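Long-range contacts in homoserine dehydrogenase (Thermoplasma acidophilum, PDB 3ING), which probably catalyses the NADP-dependent interconversion of L-homoserine and L-aspartate semialdehyde, on the way to threonine and methionine: residues E4-M10 with A83-C89; I23-R28 with D53-I57; M111-T115 with D316-L320. All coordinates share one frame; numbering follows the deposited sequence.

Overall arrangement
From the N terminus the chain runs out along strand 4-10, the first half of contact 1, and turns into helix 14-29. Contact 2 then closes a short loop holding strands 34-41 and 46-48, bringing the end of that helix against the start of helix 54-64. The chain next returns to strand 85-88, which pairs with strand 4-10, so contact 2 is nested inside the loop closed by contact 1. The two meet where Ile7 packs on Ile23. Contact 3 follows in series: segment 111-115, on the strand beside 85-88, is met 200 residues later by segment 316-320 of helix 306-321. This tie joins the nucleotide-binding sheet to the C-terminal end of the chain.

Contact 1: E4-M10 with A83-C89; sequences EIRIILM and ADLLVDC. With NDP (NADPH dihydro-nicotinamide-adenine-dinucleotide phosphate), chain C.
Asp84 OD2 accepts from three donors. The backbone amide Arg6 N, 2.8 Å from Asp84 OD2, comes almost straight in on the anti lone pair; Arg6 NE adds a longer bond of 3.3 Å to Asp84 OD2, and a water that also donates to Glu4 O supplies the third. With Arg6 NH2 3.0 Å from Asp84 OD1, arginine and aspartate form a side-on salt bridge, one nitrogen to each oxygen. Both oxygens lie in the guanidinium plane, yet the nitrogens meet them from above the carboxylate, the two planes standing 47° apart. A bend in the arginine chain (chi3 -59°) turns NE and NH2 back to this partner. Since Asp84 N also donates to Arg6 O at 2.8 Å, the aspartate is held at both ends just before regular strand pairing begins.

A parallel ladder follows: Ile8 N to Leu85 O, Val87 N to Ile8 O, Met10 N to Val87 O, and Cys89 N to Met10 O. On the face of Ile7, Leu9, Leu85 and Val87, branched apolar side chains pack between the strands and helix 306-321: Ile7 CG2 lies alongside Leu85 CD2 at 3.9 Å, and Leu9 CD1 meets Val87 CG1 at 3.6 Å. Helix 97-108 touches the other face at Met10. Cys89 O comes within 3.3 Å of C5D of NADPH, and CE of selenomethionine Met10 lies 4.0 Å from adenine C2A. Strand 4-10 running into the glycine-rich turn Gly11-Gly16, beside parallel strand 85-88 with NADPH across their C-terminal ends, is the arrangement of a Rossmann fold.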
loop_
_atom_site.group_PDB
_atom_site.type_symbol
_atom_site.label_atom_id
_atom_site.label_comp_id
_atom_site.label_asym_id
_atom_site.label_seq_id
_atom_site.Cartn_x
_atom_site.Cartn_y
_atom_site.Cartn_z
ATOM N N GLU A 4 4.397 -9.066 22.858
ATOM C CA GLU A 4 3.097 -9.720 22.866
ATOM C C GLU A 4 1.912 -8.758 22.861
ATOM O O GLU A 4 1.915 -7.753 23.577
ATOM C CB GLU A 4 3.025 -10.555 24.131
ATOM C CG GLU A 4 1.894 -11.548 24.174
ATOM C CD GLU A 4 1.630 -12.064 25.590
ATOM O OE1 GLU A 4 1.354 -11.237 26.512
ATOM O OE2 GLU A 4 1.671 -13.304 25.764
ATOM N N ILE A 5 0.887 -9.061 22.075
ATOM C CA ILE A 5 -0.338 -8.245 22.112
ATOM C C ILE A 5 -1.483 -9.165 22.476
ATOM O O ILE A 5 -1.612 -10.265 21.940
ATOM C CB ILE A 5 -0.582 -7.391 20.810
ATOM C CG1 ILE A 5 -1.736 -6.393 21.064
ATOM C CG2 ILE A 5 -0.866 -8.250 19.624
ATOM C CD1 ILE A 5 -2.013 -5.353 19.946
ATOM N N ARG A 6 -2.290 -8.719 23.430
ATOM C CA ARG A 6 -3.399 -9.498 23.923
ATOM C C ARG A 6 -4.673 -8.978 23.278
ATOM O O ARG A 6 -4.945 -7.766 23.342
ATOM C CB ARG A 6 -3.496 -9.363 25.420
ATOM C CG ARG A 6 -2.261 -9.923 26.212
ATOM C CD ARG A 6 -2.224 -9.381 27.629
ATOM N NE ARG A 6 -2.157 -7.915 27.616
ATOM C CZ ARG A 6 -2.257 -7.132 28.693
ATOM N NH1 ARG A 6 -2.402 -7.651 29.912
ATOM N NH2 ARG A 6 -2.199 -5.816 28.552
ATOM N N ILE A 7 -5.438 -9.878 22.649
ATOM C CA ILE A 7 -6.680 -9.465 21.983
ATOM C C ILE A 7 -7.902 -10.241 22.474
ATOM O O ILE A 7 -7.814 -11.355 23.067
ATOM C CB ILE A 7 -6.584 -9.547 20.425
ATOM C CG1 ILE A 7 -6.906 -10.988 19.931
ATOM C CG2 ILE A 7 -5.224 -8.995 19.959
ATOM C CD1 ILE A 7 -6.889 -11.165 18.486
ATOM N N ILE A 8 -9.044 -9.601 22.258
ATOM C CA ILE A 8 -10.338 -10.204 22.477
ATOM C C ILE A 8 -11.006 -10.210 21.114
ATOM O O ILE A 8 -11.037 -9.183 20.432
ATOM C CB ILE A 8 -11.187 -9.410 23.489
ATOM C CG1 ILE A 8 -10.650 -9.624 24.925
ATOM C CG2 ILE A 8 -12.622 -9.847 23.390
ATOM C CD1 ILE A 8 -11.139 -8.554 25.947
ATOM N N LEU A 9 -11.532 -11.364 20.706
ATOM C CA LEU A 9 -12.148 -11.498 19.391
ATOM C C LEU A 9 -13.653 -11.743 19.531
ATOM O O LEU A 9 -14.049 -12.755 20.061
ATOM C CB LEU A 9 -11.536 -12.676 18.624
ATOM C CG LEU A 9 -12.119 -12.987 17.229
ATOM C CD1 LEU A 9 -12.074 -11.692 16.339
ATOM C CD2 LEU A 9 -11.426 -14.185 16.523
HETATM N N MSE A 10 -14.460 -10.858 18.964
HETATM C CA MSE A 10 -15.892 -10.990 18.964
HETATM C C MSE A 10 -16.330 -11.436 17.569
HETATM O O MSE A 10 -16.149 -10.689 16.619
HETATM C CB MSE A 10 -16.542 -9.642 19.238
HETATM C CG MSE A 10 -16.266 -9.000 20.569
HETATM SE SE MSE A 10 -17.554 -9.552 21.882
HETATM C CE MSE A 10 -19.273 -9.084 21.167
ATOM N N ALA A 83 -6.505 -6.984 28.208
ATOM C CA ALA A 83 -6.244 -7.079 26.775
ATOM C C ALA A 83 -5.846 -5.694 26.268
ATOM O O ALA A 83 -6.154 -4.683 26.887
ATOM C CB ALA A 83 -7.476 -7.566 26.032
ATOM N N ASP A 84 -5.186 -5.664 25.128
ATOM C CA ASP A 84 -4.787 -4.411 24.496
ATOM C C ASP A 84 -5.763 -3.968 23.396
ATOM O O ASP A 84 -5.821 -2.788 23.052
ATOM C CB ASP A 84 -3.454 -4.671 23.865
ATOM C CG ASP A 84 -2.444 -5.191 24.894
ATOM O OD1 ASP A 84 -2.193 -4.432 25.849
ATOM O OD2 ASP A 84 -1.959 -6.336 24.773
ATOM N N LEU A 85 -6.510 -4.923 22.855
ATOM C CA LEU A 85 -7.265 -4.691 21.639
ATOM C C LEU A 85 -8.488 -5.579 21.527
ATOM O O LEU A 85 -8.435 -6.768 21.863
ATOM C CB LEU A 85 -6.269 -4.970 20.507
ATOM C CG LEU A 85 -6.427 -4.751 19.023
ATOM C CD1 LEU A 85 -5.022 -4.486 18.394
ATOM C CD2 LEU A 85 -7.069 -5.963 18.428
ATOM N N LEU A 86 -9.605 -4.992 21.085
ATOM C CA LEU A 86 -10.820 -5.730 20.770
ATOM C C LEU A 86 -10.953 -5.813 19.256
ATOM O O LEU A 86 -10.729 -4.821 18.557
ATOM C CB LEU A 86 -12.072 -5.053 21.338
ATOM C CG LEU A 86 -13.391 -5.657 20.803
ATOM C CD1 LEU A 86 -13.890 -6.836 21.667
ATOM C CD2 LEU A 86 -14.437 -4.580 20.679
ATOM N N VAL A 87 -11.286 -7.001 18.755
ATOM C CA VAL A 87 -11.477 -7.224 17.338
ATOM C C VAL A 87 -12.954 -7.575 17.101
ATOM O O VAL A 87 -13.500 -8.504 17.708
ATOM C CB VAL A 87 -10.582 -8.351 16.829
ATOM C CG1 VAL A 87 -10.773 -8.524 15.283
ATOM C CG2 VAL A 87 -9.122 -8.106 17.224
ATOM N N ASP A 88 -13.601 -6.790 16.245
ATOM C CA ASP A 88 -15.012 -6.976 15.904
ATOM C C ASP A 88 -15.182 -7.632 14.554
ATOM O O ASP A 88 -14.970 -6.999 13.530
ATOM C CB ASP A 88 -15.726 -5.629 15.890
ATOM C CG ASP A 88 -17.214 -5.745 15.625
ATOM O OD1 ASP A 88 -17.706 -6.875 15.599
ATOM O OD2 ASP A 88 -17.899 -4.686 15.466
ATOM N N CYS A 89 -15.505 -8.923 14.570
ATOM C CA CYS A 89 -15.863 -9.641 13.380
ATOM C C CYS A 89 -17.338 -10.100 13.447
ATOM O O CYS A 89 -17.706 -11.182 12.937
ATOM C CB CYS A 89 -14.934 -10.846 13.210
ATOM S SG CYS A 89 -13.229 -10.364 12.786
HETATM P PA NDP C . -20.558 -14.582 9.842
HETATM O O1A NDP C . -19.983 -15.724 9.106
HETATM O O2A NDP C . -22.037 -14.505 9.897
HETATM O O5B NDP C . -20.028 -14.574 11.362
HETATM C C5B NDP C . -20.466 -13.692 12.375
HETATM C C4B NDP C . -19.938 -14.141 13.729
HETATM O O4B NDP C . -20.439 -13.340 14.768
HETATM C C3B NDP C . -20.413 -15.554 14.091
HETATM O O3B NDP C . -19.509 -16.178 14.989
HETATM C C2B NDP C . -21.713 -15.299 14.775
HETATM O O2B NDP C . -22.123 -16.322 15.639
HETATM C C1B NDP C . -21.328 -14.093 15.590
HETATM N N9A NDP C . -22.436 -13.235 15.990
HETATM C C8A NDP C . -23.627 -12.964 15.376
HETATM N N7A NDP C . -24.285 -12.035 16.139
HETATM C C5A NDP C . -23.517 -11.735 17.196
HETATM C C6A NDP C . -23.746 -10.877 18.252
HETATM N N6A NDP C . -24.711 -9.963 18.181
HETATM N N1A NDP C . -22.755 -10.793 19.163
HETATM C C2A NDP C . -21.598 -11.544 19.107
HETATM N N3A NDP C . -21.348 -12.404 18.054
HETATM C C4A NDP C . -22.342 -12.464 17.120
HETATM O O3 NDP C . -19.981 -13.206 9.246
HETATM P PN NDP C . -18.602 -13.017 8.441
HETATM O O1N NDP C . -18.805 -13.434 7.021
HETATM O O2N NDP C . -17.527 -13.652 9.264
HETATM O O5D NDP C . -18.409 -11.405 8.431
HETATM C C5D NDP C . -18.094 -10.827 9.699
HETATM C C4D NDP C . -17.971 -9.315 9.538
HETATM O O4D NDP C . -16.933 -9.067 8.617
HETATM C C3D NDP C . -19.195 -8.656 8.962
HETATM O O3D NDP C . -19.551 -7.445 9.638
HETATM C C2D NDP C . -18.841 -8.419 7.506
HETATM O O2D NDP C . -19.528 -7.333 6.945
HETATM C C1D NDP C . -17.355 -8.169 7.602
HETATM N N1N NDP C . -16.642 -8.386 6.355
HETATM C C2N NDP C . -16.723 -9.606 5.736
HETATM C C3N NDP C . -16.220 -9.823 4.462
HETATM C C7N NDP C . -16.215 -11.201 3.918
HETATM O O7N NDP C . -15.142 -11.533 3.122
HETATM N N7N NDP C . -17.114 -12.109 4.273
HETATM C C4N NDP C . -15.251 -8.832 3.827
HETATM C C5N NDP C . -15.204 -7.548 4.606
HETATM C C6N NDP C . -15.869 -7.386 5.820
HETATM P P2B NDP C . -22.262 -17.855 15.191
HETATM O O1X NDP C . -22.939 -18.421 16.410
HETATM O O2X NDP C . -20.905 -18.476 14.749
HETATM O O3X NDP C . -23.182 -17.802 14.012
HETATM O O HOH W 1 0.649 -6.670 25.798
#

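Contact 2: I23-R28 with D53-I57; sequences IDASNR and DISSI
Ile54 CD1 meets Ile23 CG2 across the helix pair at 3.7 Å, the side chains crossing at about a right angle. On the same isoleucine, CG2 sits 4.0 Å from Asp24 CB, so the aliphatic base of the aspartate joins the apolar patch while its carboxylate goes to the polar edge. There Asp24 OD2 lies 3.6 Å from Ser55 CB, and Asp24 OD1 accepts from a water that in turn accepts from Ser55 N, in the first turn of helix 54-64. Asp53 caps the same turn, its OD1 accepting from Ser56 N at 3.1 Å.

One turn along, Arg28 fixes the carboxylate: an extended chain brings NE and NH2 both onto Asp24 OD2, each at 3.2 Å. Replacing Asp24 by an alanine is likely to leave the Arg28 guanidinium without its carboxylate and the bridging water without the oxygen it donates to. Deeper in, Asn27 ND2 donates to Ile35 O, and Ile23 and Ile54 rest on Ile35 and Val37 of strand 34-41, respectively. Helix 14-29 is the beta-alpha-beta crossover between parallel strands 4-10 and 34-41; its packing beside helix 54-64 over strand 34-41 is as in the Rossmann folds of dinucleotide-binding domains.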
loop_
_atom_site.group_PDB
_atom_site.type_symbol
_atom_site.label_atom_id
_atom_site.label_comp_id
_atom_site.label_asym_id
_atom_site.label_seq_id
_atom_site.Cartn_x
_atom_site.Cartn_y
_atom_site.Cartn_z
ATOM N N ILE A 23 -3.609 -16.021 13.090
ATOM C CA ILE A 23 -2.885 -15.771 14.331
ATOM C C ILE A 23 -2.142 -17.021 14.775
ATOM O O ILE A 23 -0.970 -16.968 15.164
ATOM C CB ILE A 23 -3.832 -15.270 15.479
ATOM C CG1 ILE A 23 -4.356 -13.875 15.141
ATOM C CG2 ILE A 23 -3.086 -15.367 16.883
ATOM C CD1 ILE A 23 -5.457 -13.314 16.072
ATOM N N ASP A 24 -2.795 -18.164 14.668
ATOM C CA ASP A 24 -2.184 -19.398 15.107
ATOM C C ASP A 24 -0.952 -19.748 14.228
ATOM O O ASP A 24 0.118 -20.136 14.739
ATOM C CB ASP A 24 -3.191 -20.523 15.080
ATOM C CG ASP A 24 -2.704 -21.732 15.838
ATOM O OD1 ASP A 24 -2.103 -21.552 16.918
ATOM O OD2 ASP A 24 -2.936 -22.853 15.357
ATOM N N ALA A 25 -1.081 -19.548 12.927
ATOM C CA ALA A 25 0.013 -19.832 11.993
ATOM C C ALA A 25 1.133 -18.859 12.267
ATOM O O ALA A 25 2.293 -19.225 12.270
ATOM C CB ALA A 25 -0.477 -19.729 10.543
ATOM N N SER A 26 0.763 -17.625 12.556
ATOM C CA SER A 26 1.737 -16.576 12.825
ATOM C C SER A 26 2.546 -16.840 14.061
ATOM O O SER A 26 3.764 -16.691 14.066
ATOM C CB SER A 26 1.038 -15.242 12.998
ATOM O OG SER A 26 1.966 -14.283 13.480
ATOM N N ASN A 27 1.851 -17.196 15.132
ATOM C CA ASN A 27 2.504 -17.508 16.377
ATOM C C ASN A 27 3.487 -18.663 16.193
ATOM O O ASN A 27 4.520 -18.690 16.840
ATOM C CB ASN A 27 1.468 -17.848 17.470
ATOM C CG ASN A 27 0.681 -16.615 17.952
ATOM O OD1 ASN A 27 1.054 -15.461 17.686
ATOM N ND2 ASN A 27 -0.416 -16.868 18.664
ATOM N N ARG A 28 3.157 -19.617 15.324
ATOM C CA ARG A 28 4.011 -20.791 15.118
ATOM C C ARG A 28 5.321 -20.494 14.364
ATOM O O ARG A 28 6.259 -21.258 14.454
ATOM C CB ARG A 28 3.221 -21.892 14.418
ATOM C CG ARG A 28 2.178 -22.495 15.304
ATOM C CD ARG A 28 1.277 -23.459 14.541
ATOM N NE ARG A 28 0.086 -23.778 15.327
ATOM C CZ ARG A 28 0.032 -24.683 16.302
ATOM N NH1 ARG A 28 1.100 -25.405 16.620
ATOM N NH2 ARG A 28 -1.106 -24.879 16.961
ATOM N N ASP A 53 -6.178 -21.936 24.103
ATOM C CA ASP A 53 -5.584 -22.782 23.068
ATOM C C ASP A 53 -6.335 -22.598 21.757
ATOM O O ASP A 53 -7.378 -23.213 21.517
ATOM C CB ASP A 53 -5.588 -24.217 23.563
ATOM C CG ASP A 53 -4.966 -25.180 22.579
ATOM O OD1 ASP A 53 -4.842 -24.875 21.379
ATOM O OD2 ASP A 53 -4.643 -26.286 23.007
ATOM N N ILE A 54 -5.758 -21.775 20.875
ATOM C CA ILE A 54 -6.431 -21.339 19.660
ATOM C C ILE A 54 -6.750 -22.473 18.718
ATOM O O ILE A 54 -7.857 -22.537 18.200
ATOM C CB ILE A 54 -5.589 -20.250 18.890
ATOM C CG1 ILE A 54 -5.436 -18.974 19.729
ATOM C CG2 ILE A 54 -6.222 -19.927 17.575
ATOM C CD1 ILE A 54 -4.307 -18.006 19.196
ATOM N N SER A 55 -5.800 -23.366 18.475
ATOM C CA SER A 55 -6.077 -24.464 17.544
ATOM C C SER A 55 -7.168 -25.348 18.110
ATOM O O SER A 55 -7.964 -25.885 17.368
ATOM C CB SER A 55 -4.818 -25.269 17.216
ATOM O OG SER A 55 -4.298 -25.811 18.372
ATOM N N SER A 56 -7.212 -25.488 19.426
ATOM C CA SER A 56 -8.270 -26.254 20.030
ATOM C C SER A 56 -9.624 -25.566 19.851
ATOM O O SER A 56 -10.635 -26.216 19.597
ATOM C CB SER A 56 -7.994 -26.487 21.494
ATOM O OG SER A 56 -8.776 -27.549 21.909
ATOM N N ILE A 57 -9.651 -24.248 19.963
ATOM C CA ILE A 57 -10.882 -23.499 19.752
ATOM C C ILE A 57 -11.318 -23.590 18.292
ATOM O O ILE A 57 -12.500 -23.744 17.999
ATOM C CB ILE A 57 -10.725 -22.025 20.182
ATOM C CG1 ILE A 57 -10.621 -21.961 21.726
ATOM C CG2 ILE A 57 -11.878 -21.195 19.652
ATOM C CD1 ILE A 57 -10.160 -20.635 22.279
HETATM O O HOH W 2 -2.892 -23.149 19.230
#

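Contact 3: M111-T115 with D316-L320; sequences MNVVT and DILLL
Val114 is clasped by two residues one turn apart on helix 306-321. Its CG2 methyl meets Leu320 CD1 at 3.5 Å, the side chains sliding past each other in opposite directions, while CG1 rests 3.6 Å from Asp316 CB. With CG1 trans to the backbone nitrogen (chi1 171°), both methyls straddle Asp316 CB, and CG2 alone goes on to Leu320. Leu320 CD1 also lies 3.8 Å from Val113 O.

Strand and helix run nearly antiparallel, at 159°, their axes 9.0 Å apart. This C-terminal helix returns to cover the Rossmann sheet of the N-terminal domain, with Ile317 also reaching Leu85 and Val87 of the next strand.

Beyond the valine the fit is looser. Partly exposed Asn112 touches loosely, its CB 4.2 Å from Leu320 CD1; its amide oxygen OD1 accepts from Tyr138 N. At the other end a water bridges the two segments, donating to Thr115 O at 2.9 Å and to Asp316 OD2 at 2.8 Å. The buried carboxylate of Asp316 is satisfied further: OD2 accepts from the amide of Glu142, a sodium-site residue, and OD1 forms a salt bridge with Arg140. On the outer side of the helix Leu318 and Leu319 pack on Leu160 of the second subunit.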
loop_
_atom_site.group_PDB
_atom_site.type_symbol
_atom_site.label_atom_id
_atom_site.label_comp_id
_atom_site.label_asym_id
_atom_site.label_seq_id
_atom_site.Cartn_x
_atom_site.Cartn_y
_atom_site.Cartn_z
HETATM N N MSE A 111 -8.608 -0.372 25.853
HETATM C CA MSE A 111 -8.282 -1.109 24.670
HETATM C C MSE A 111 -8.428 -0.284 23.409
HETATM O O MSE A 111 -9.252 0.647 23.349
HETATM C CB MSE A 111 -9.198 -2.317 24.554
HETATM C CG MSE A 111 -9.131 -3.263 25.716
HETATM SE SE MSE A 111 -10.174 -4.839 25.367
HETATM C CE MSE A 111 -11.493 -4.586 25.988
ATOM N N ASN A 112 -7.630 -0.620 22.388
ATOM C CA ASN A 112 -7.908 -0.088 21.041
ATOM C C ASN A 112 -8.829 -1.058 20.349
ATOM O O ASN A 112 -9.131 -2.128 20.895
ATOM C CB ASN A 112 -6.621 0.128 20.238
ATOM C CG ASN A 112 -5.725 1.157 20.845
ATOM O OD1 ASN A 112 -6.137 2.291 21.133
ATOM N ND2 ASN A 112 -4.470 0.787 21.038
ATOM N N VAL A 113 -9.307 -0.695 19.150
ATOM C CA VAL A 113 -10.197 -1.535 18.400
ATOM C C VAL A 113 -9.770 -1.756 16.979
ATOM O O VAL A 113 -9.284 -0.850 16.313
ATOM C CB VAL A 113 -11.659 -0.928 18.410
ATOM C CG1 VAL A 113 -12.584 -1.682 17.482
ATOM C CG2 VAL A 113 -12.221 -0.947 19.834
ATOM N N VAL A 114 -9.967 -2.990 16.511
ATOM C CA VAL A 114 -9.857 -3.325 15.095
ATOM C C VAL A 114 -11.198 -3.894 14.649
ATOM O O VAL A 114 -11.742 -4.777 15.306
ATOM C CB VAL A 114 -8.788 -4.364 14.829
ATOM C CG1 VAL A 114 -8.894 -4.805 13.406
ATOM C CG2 VAL A 114 -7.377 -3.800 15.169
ATOM N N THR A 115 -11.745 -3.396 13.543
ATOM C CA THR A 115 -13.016 -3.900 13.099
ATOM C C THR A 115 -13.045 -4.243 11.615
ATOM O O THR A 115 -12.457 -3.567 10.780
ATOM C CB THR A 115 -14.165 -2.903 13.439
ATOM O OG1 THR A 115 -15.462 -3.506 13.153
ATOM C CG2 THR A 115 -14.013 -1.568 12.659
ATOM N N ASP A 316 -4.018 -5.003 10.720
ATOM C CA ASP A 316 -4.426 -3.932 11.627
ATOM C C ASP A 316 -3.952 -4.206 13.056
ATOM O O ASP A 316 -3.481 -3.286 13.742
ATOM C CB ASP A 316 -5.934 -3.698 11.618
ATOM C CG ASP A 316 -6.409 -2.771 10.489
ATOM O OD1 ASP A 316 -5.588 -2.027 9.884
ATOM O OD2 ASP A 316 -7.646 -2.744 10.275
ATOM N N ILE A 317 -4.096 -5.449 13.518
ATOM C CA ILE A 317 -3.610 -5.830 14.868
ATOM C C ILE A 317 -2.100 -5.548 15.023
ATOM O O ILE A 317 -1.631 -4.994 16.045
ATOM C CB ILE A 317 -3.910 -7.328 15.172
ATOM C CG1 ILE A 317 -5.431 -7.572 15.257
ATOM C CG2 ILE A 317 -3.190 -7.777 16.475
ATOM C CD1 ILE A 317 -5.837 -9.069 15.467
ATOM N N LEU A 318 -1.345 -5.897 13.983
ATOM C CA LEU A 318 0.102 -5.734 14.013
ATOM C C LEU A 318 0.472 -4.259 13.902
ATOM O O LEU A 318 1.386 -3.790 14.600
ATOM C CB LEU A 318 0.743 -6.573 12.906
ATOM C CG LEU A 318 0.563 -8.069 13.135
ATOM C CD1 LEU A 318 1.148 -8.900 11.980
ATOM C CD2 LEU A 318 1.209 -8.473 14.480
ATOM N N LEU A 319 -0.267 -3.493 13.107
ATOM C CA LEU A 319 0.001 -2.036 13.060
ATOM C C LEU A 319 -0.231 -1.409 14.435
ATOM O O LEU A 319 0.546 -0.559 14.872
ATOM C CB LEU A 319 -0.858 -1.330 12.007
ATOM C CG LEU A 319 -0.489 -1.567 10.523
ATOM C CD1 LEU A 319 -1.566 -1.030 9.565
ATOM C CD2 LEU A 319 0.880 -0.877 10.288
ATOM N N LEU A 320 -1.280 -1.841 15.130
ATOM C CA LEU A 320 -1.567 -1.276 16.448
ATOM C C LEU A 320 -0.599 -1.755 17.530
ATOM O O LEU A 320 -0.437 -1.098 18.545
ATOM C CB LEU A 320 -3.003 -1.533 16.855
ATOM C CG LEU A 320 -4.019 -0.607 16.212
ATOM C CD1 LEU A 320 -5.460 -1.130 16.399
ATOM C CD2 LEU A 320 -3.903 0.779 16.812
HETATM O O HOH W 3 -9.825 -4.396 9.834
#